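Local coordinates for protein ribokinase (Cryptococcus neoformans var. grubii serotype A, PDB 6CW5) that probably phosphorylates D-ribose at O-5, using ATP and a divalent cation such as magnesium, to give D-ribose 5-phosphate, at residues 199-212 against 224-237. Numbering follows the deposited sequence.
Sequences LGDLLLAFGSSANP and ASAGILELHENDYF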
loop_
_atom_site.group_PDB
_atom_site.type_symbol
_atom_site.label_atom_id
_atom_site.label_comp_id
_atom_site.label_asym_id
_atom_site.label_seq_id
_atom_site.Cartn_x
_atom_site.Cartn_y
_atom_site.Cartn_z
ATOM N N LEU A 199 -14.811 -16.305 -10.102
ATOM C CA LEU A 199 -16.128 -15.670 -10.206
ATOM C C LEU A 199 -17.009 -16.068 -9.023
ATOM O O LEU A 199 -17.663 -15.223 -8.406
ATOM C CB LEU A 199 -16.805 -16.062 -11.523
ATOM C CG LEU A 199 -18.213 -15.481 -11.758
ATOM C CD1 LEU A 199 -18.150 -13.965 -11.737
ATOM C CD2 LEU A 199 -18.861 -15.990 -13.087
ATOM N N GLY A 200 -17.038 -17.359 -8.689
ATOM C CA GLY A 200 -17.816 -17.783 -7.528
ATOM C C GLY A 200 -17.310 -17.186 -6.223
ATOM O O GLY A 200 -18.098 -16.870 -5.323
ATOM N N ASP A 201 -15.991 -17.045 -6.084
ATOM C CA ASP A 201 -15.449 -16.435 -4.865
ATOM C C ASP A 201 -15.986 -15.026 -4.686
ATOM O O ASP A 201 -16.344 -14.625 -3.577
ATOM C CB ASP A 201 -13.914 -16.389 -4.890
ATOM C CG ASP A 201 -13.270 -17.743 -4.730
ATOM O OD1 ASP A 201 -13.863 -18.626 -4.075
ATOM O OD2 ASP A 201 -12.148 -17.904 -5.256
ATOM N N LEU A 202 -16.010 -14.237 -5.762
ATOM C CA LEU A 202 -16.554 -12.888 -5.637
ATOM C C LEU A 202 -18.038 -12.932 -5.296
ATOM O O LEU A 202 -18.513 -12.212 -4.406
ATOM C CB LEU A 202 -16.345 -12.100 -6.928
ATOM C CG LEU A 202 -15.075 -11.234 -6.943
ATOM C CD1 LEU A 202 -13.826 -12.126 -7.011
ATOM C CD2 LEU A 202 -15.176 -10.296 -8.152
ATOM N N LEU A 203 -18.801 -13.735 -6.040
ATOM C CA LEU A 203 -20.236 -13.790 -5.778
ATOM C C LEU A 203 -20.506 -14.194 -4.335
ATOM O O LEU A 203 -21.382 -13.621 -3.680
ATOM C CB LEU A 203 -20.912 -14.763 -6.757
ATOM C CG LEU A 203 -21.083 -14.154 -8.151
ATOM C CD1 LEU A 203 -21.378 -15.250 -9.145
ATOM C CD2 LEU A 203 -22.213 -13.102 -8.173
ATOM N N LEU A 204 -19.752 -15.178 -3.823
ATOM C CA LEU A 204 -19.942 -15.620 -2.444
ATOM C C LEU A 204 -19.594 -14.509 -1.465
ATOM O O LEU A 204 -20.286 -14.318 -0.463
ATOM C CB LEU A 204 -19.081 -16.850 -2.141
ATOM C CG LEU A 204 -19.564 -18.218 -2.617
ATOM C CD1 LEU A 204 -18.498 -19.280 -2.343
ATOM C CD2 LEU A 204 -20.865 -18.568 -1.927
ATOM N N ALA A 205 -18.507 -13.774 -1.728
ATOM C CA ALA A 205 -18.140 -12.691 -0.823
ATOM C C ALA A 205 -19.174 -11.577 -0.864
ATOM O O ALA A 205 -19.290 -10.808 0.101
ATOM C CB ALA A 205 -16.742 -12.152 -1.181
ATOM N N PHE A 206 -19.909 -11.457 -1.966
ATOM C CA PHE A 206 -20.862 -10.374 -2.152
ATOM C C PHE A 206 -22.279 -10.793 -1.768
ATOM O O PHE A 206 -23.251 -10.118 -2.141
ATOM C CB PHE A 206 -20.826 -9.875 -3.610
ATOM C CG PHE A 206 -19.500 -9.248 -3.996
ATOM C CD1 PHE A 206 -18.564 -8.951 -3.002
ATOM C CD2 PHE A 206 -19.227 -8.923 -5.325
ATOM C CE1 PHE A 206 -17.336 -8.371 -3.335
ATOM C CE2 PHE A 206 -18.019 -8.332 -5.673
ATOM C CZ PHE A 206 -17.077 -8.065 -4.673
ATOM N N GLY A 207 -22.409 -11.889 -1.038
ATOM C CA GLY A 207 -23.679 -12.279 -0.456
ATOM C C GLY A 207 -24.564 -13.116 -1.350
ATOM O O GLY A 207 -25.688 -13.457 -0.939
ATOM N N SER A 208 -24.093 -13.477 -2.537
ATOM C CA SER A 208 -24.863 -14.308 -3.448
ATOM C C SER A 208 -24.790 -15.764 -3.014
ATOM O O SER A 208 -23.838 -16.185 -2.350
ATOM C CB SER A 208 -24.321 -14.145 -4.866
ATOM O OG SER A 208 -25.035 -14.925 -5.811
ATOM N N SER A 209 -25.820 -16.538 -3.363
ATOM C CA SER A 209 -25.678 -17.986 -3.275
ATOM C C SER A 209 -25.230 -18.615 -4.591
ATOM O O SER A 209 -24.971 -19.825 -4.623
ATOM C CB SER A 209 -26.988 -18.630 -2.825
ATOM O OG SER A 209 -27.989 -18.289 -3.754
ATOM N N ALA A 210 -25.135 -17.837 -5.672
ATOM C CA ALA A 210 -24.598 -18.373 -6.917
ATOM C C ALA A 210 -23.135 -18.742 -6.716
ATOM O O ALA A 210 -22.384 -18.015 -6.059
ATOM C CB ALA A 210 -24.733 -17.360 -8.050
ATOM N N ASN A 211 -22.738 -19.904 -7.234
ATOM C CA ASN A 211 -21.323 -20.283 -7.253
ATOM C C ASN A 211 -21.023 -21.060 -8.521
ATOM O O ASN A 211 -21.038 -22.294 -8.534
ATOM C CB ASN A 211 -20.914 -21.085 -6.020
ATOM C CG ASN A 211 -19.401 -21.282 -5.945
ATOM O OD1 ASN A 211 -18.667 -20.877 -6.855
ATOM N ND2 ASN A 211 -18.933 -21.900 -4.872
ATOM N N PRO A 212 -20.697 -20.365 -9.611
ATOM C CA PRO A 212 -20.381 -21.082 -10.856
ATOM C C PRO A 212 -19.198 -22.016 -10.709
ATOM O O PRO A 212 -19.031 -22.918 -11.539
ATOM C CB PRO A 212 -20.104 -19.951 -11.862
ATOM C CG PRO A 212 -20.696 -18.712 -11.244
ATOM C CD PRO A 212 -20.550 -18.910 -9.758
ATOM N N ALA A 224 -22.200 -19.547 -15.315
ATOM C CA ALA A 224 -21.211 -18.473 -15.288
ATOM C C ALA A 224 -21.744 -17.222 -15.974
ATOM O O ALA A 224 -21.445 -16.109 -15.529
ATOM C CB ALA A 224 -19.905 -18.933 -15.942
ATOM N N SER A 225 -22.548 -17.380 -17.037
ATOM C CA SER A 225 -23.122 -16.203 -17.700
ATOM C C SER A 225 -24.055 -15.461 -16.757
ATOM O O SER A 225 -23.991 -14.228 -16.640
ATOM C CB SER A 225 -23.891 -16.606 -18.962
ATOM O OG SER A 225 -23.015 -16.929 -20.018
ATOM N N ALA A 226 -24.951 -16.202 -16.097
ATOM C CA ALA A 226 -25.833 -15.598 -15.102
ATOM C C ALA A 226 -25.034 -15.004 -13.957
ATOM O O ALA A 226 -25.373 -13.929 -13.447
ATOM C CB ALA A 226 -26.859 -16.624 -14.585
ATOM N N GLY A 227 -23.938 -15.663 -13.559
ATOM C CA GLY A 227 -23.117 -15.123 -12.484
ATOM C C GLY A 227 -22.462 -13.805 -12.860
ATOM O O GLY A 227 -22.344 -12.901 -12.030
ATOM N N ILE A 228 -22.037 -13.669 -14.117
ATOM C CA ILE A 228 -21.486 -12.389 -14.574
ATOM C C ILE A 228 -22.546 -11.297 -14.487
ATOM O O ILE A 228 -22.294 -10.189 -13.993
ATOM C CB ILE A 228 -20.956 -12.516 -16.010
ATOM C CG1 ILE A 228 -19.641 -13.309 -16.035
ATOM C CG2 ILE A 228 -20.738 -11.125 -16.615
ATOM C CD1 ILE A 228 -19.220 -13.676 -17.495
ATOM N N LEU A 229 -23.745 -11.590 -14.980
ATOM C CA LEU A 229 -24.804 -10.578 -14.967
ATOM C C LEU A 229 -25.195 -10.214 -13.538
ATOM O O LEU A 229 -25.502 -9.049 -13.239
ATOM C CB LEU A 229 -26.027 -11.067 -15.753
ATOM C CG LEU A 229 -25.827 -11.278 -17.254
ATOM C CD1 LEU A 229 -27.022 -11.929 -17.895
ATOM C CD2 LEU A 229 -25.520 -9.915 -17.929
ATOM N N GLU A 230 -25.196 -11.199 -12.642
ATOM C CA GLU A 230 -25.486 -10.948 -11.236
ATOM C C GLU A 230 -24.406 -10.085 -10.592
ATOM O O GLU A 230 -24.699 -9.133 -9.845
ATOM C CB GLU A 230 -25.606 -12.276 -10.483
ATOM C CG GLU A 230 -25.924 -12.021 -9.026
ATOM C CD GLU A 230 -26.329 -13.248 -8.233
ATOM O OE1 GLU A 230 -26.563 -14.333 -8.826
ATOM O OE2 GLU A 230 -26.422 -13.097 -6.990
ATOM N N LEU A 231 -23.151 -10.417 -10.869
ATOM C CA LEU A 231 -22.036 -9.649 -10.337
ATOM C C LEU A 231 -22.141 -8.207 -10.786
ATOM O O LEU A 231 -21.981 -7.288 -9.977
ATOM C CB LEU A 231 -20.715 -10.283 -10.778
ATOM C CG LEU A 231 -19.428 -9.639 -10.277
ATOM C CD1 LEU A 231 -19.437 -9.580 -8.753
ATOM C CD2 LEU A 231 -18.172 -10.401 -10.782
ATOM N N HIS A 232 -22.488 -7.990 -12.063
ATOM C CA HIS A 232 -22.608 -6.638 -12.590
ATOM C C HIS A 232 -23.540 -5.785 -11.749
ATOM O O HIS A 232 -23.262 -4.607 -11.514
ATOM C CB HIS A 232 -23.120 -6.687 -14.040
ATOM C CG HIS A 232 -23.465 -5.345 -14.607
ATOM N ND1 HIS A 232 -22.497 -4.407 -14.908
ATOM C CD2 HIS A 232 -24.653 -4.791 -14.963
ATOM C CE1 HIS A 232 -23.075 -3.333 -15.420
ATOM N NE2 HIS A 232 -24.384 -3.531 -15.444
ATOM N N GLU A 233 -24.664 -6.361 -11.303
ATOM C CA GLU A 233 -25.692 -5.638 -10.569
ATOM C C GLU A 233 -25.424 -5.554 -9.077
ATOM O O GLU A 233 -26.181 -4.871 -8.368
ATOM C CB GLU A 233 -27.056 -6.313 -10.738
ATOM C CG GLU A 233 -27.458 -6.591 -12.148
ATOM C CD GLU A 233 -28.053 -5.390 -12.820
ATOM O OE1 GLU A 233 -28.623 -4.520 -12.123
ATOM O OE2 GLU A 233 -27.950 -5.321 -14.055
ATOM N N ASN A 234 -24.389 -6.219 -8.580
ATOM C CA ASN A 234 -24.224 -6.354 -7.139
ATOM C C ASN A 234 -23.677 -5.054 -6.548
ATOM O O ASN A 234 -22.722 -4.486 -7.075
ATOM C CB ASN A 234 -23.283 -7.533 -6.831
ATOM C CG ASN A 234 -23.231 -7.830 -5.360
ATOM O OD1 ASN A 234 -22.663 -7.052 -4.621
ATOM N ND2 ASN A 234 -23.882 -8.925 -4.916
ATOM N N ASP A 235 -24.270 -4.588 -5.443
ATOM C CA ASP A 235 -23.874 -3.283 -4.917
ATOM C C ASP A 235 -22.454 -3.253 -4.379
ATOM O O ASP A 235 -21.910 -2.157 -4.193
ATOM C CB ASP A 235 -24.812 -2.826 -3.805
ATOM C CG ASP A 235 -26.221 -2.542 -4.301
ATOM O OD1 ASP A 235 -26.373 -2.161 -5.478
ATOM O OD2 ASP A 235 -27.168 -2.708 -3.503
ATOM N N TYR A 236 -21.844 -4.411 -4.089
ATOM C CA TYR A 236 -20.442 -4.403 -3.671
ATOM C C TYR A 236 -19.499 -4.214 -4.842
ATOM O O TYR A 236 -18.325 -3.868 -4.635
ATOM C CB TYR A 236 -20.056 -5.709 -2.957
ATOM C CG TYR A 236 -20.599 -5.893 -1.559
ATOM C CD1 TYR A 236 -20.132 -5.121 -0.501
ATOM C CD2 TYR A 236 -21.557 -6.871 -1.285
ATOM C CE1 TYR A 236 -20.630 -5.295 0.790
ATOM C CE2 TYR A 236 -22.061 -7.051 0.009
ATOM C CZ TYR A 236 -21.588 -6.266 1.033
ATOM O OH TYR A 236 -22.074 -6.435 2.305
ATOM N N PHE A 237 -19.985 -4.432 -6.061
ATOM C CA PHE A 237 -19.148 -4.416 -7.254
ATOM C C PHE A 237 -19.266 -3.021 -7.866
ATOM O O PHE A 237 -19.538 -2.053 -7.151
ATOM C CB PHE A 237 -19.616 -5.529 -8.210
ATOM C CG PHE A 237 -18.583 -5.966 -9.237
ATOM C CD1 PHE A 237 -17.311 -6.377 -8.845
ATOM C CD2 PHE A 237 -18.915 -5.982 -10.590
ATOM C CE1 PHE A 237 -16.381 -6.808 -9.786
ATOM C CE2 PHE A 237 -17.988 -6.376 -11.544
ATOM C CZ PHE A 237 -16.716 -6.780 -11.147
#
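Ser208 OG is gripped from two sides of the contact: it donates to Glu230 OE2 at 2.6 Å, meeting the carboxylate from above its plane, and accepts from Ala210 N, which closes an ST turn. Glu230 gets there on an extended chain, its CG anti to the backbone N (chi1 -179°), and passes beside Leu203 CD2 on the way. A second polar tie sits within the Schellman motif that ends helix 196-205, whose C-prime residue is Gly207: Asn234 ND2 donates to Phe206 O at 3.1 Å, tilted from the carbonyl plane. Asn234 OD1 meanwhile takes Tyr236 N in an Asx turn, so both ends of the amide are held and its rotation is fixed.

Tyr236 CB lies over one face of the Phe206 ring, 3.7 Å from the ring centroid, a CH-pi contact; the two rings themselves barely overlap. Leu231 CD1 comes to 3.5 Å from Phe206 CD2, at the edge of the ring, and Phe237 CD1 adds a second edge contact. Earlier in helix 196-205, Leu199 is a knob among Ala224, Gly227, Ile228 and Leu231, its CD1 3.7 Å from Leu231 CD2. Gly227 lets Leu203 CD1 come to 3.8 Å from its CA.

The axes of helical segments 199-205 and 224-233 cross at 42°, with a closest approach of 10.4 Å, and Leu202, Leu231 and Phe237 rest on Leu192 of strand 191-195: helix-on-sheet packing characteristic of the alpha/beta domain of PfkB-family ribokinases.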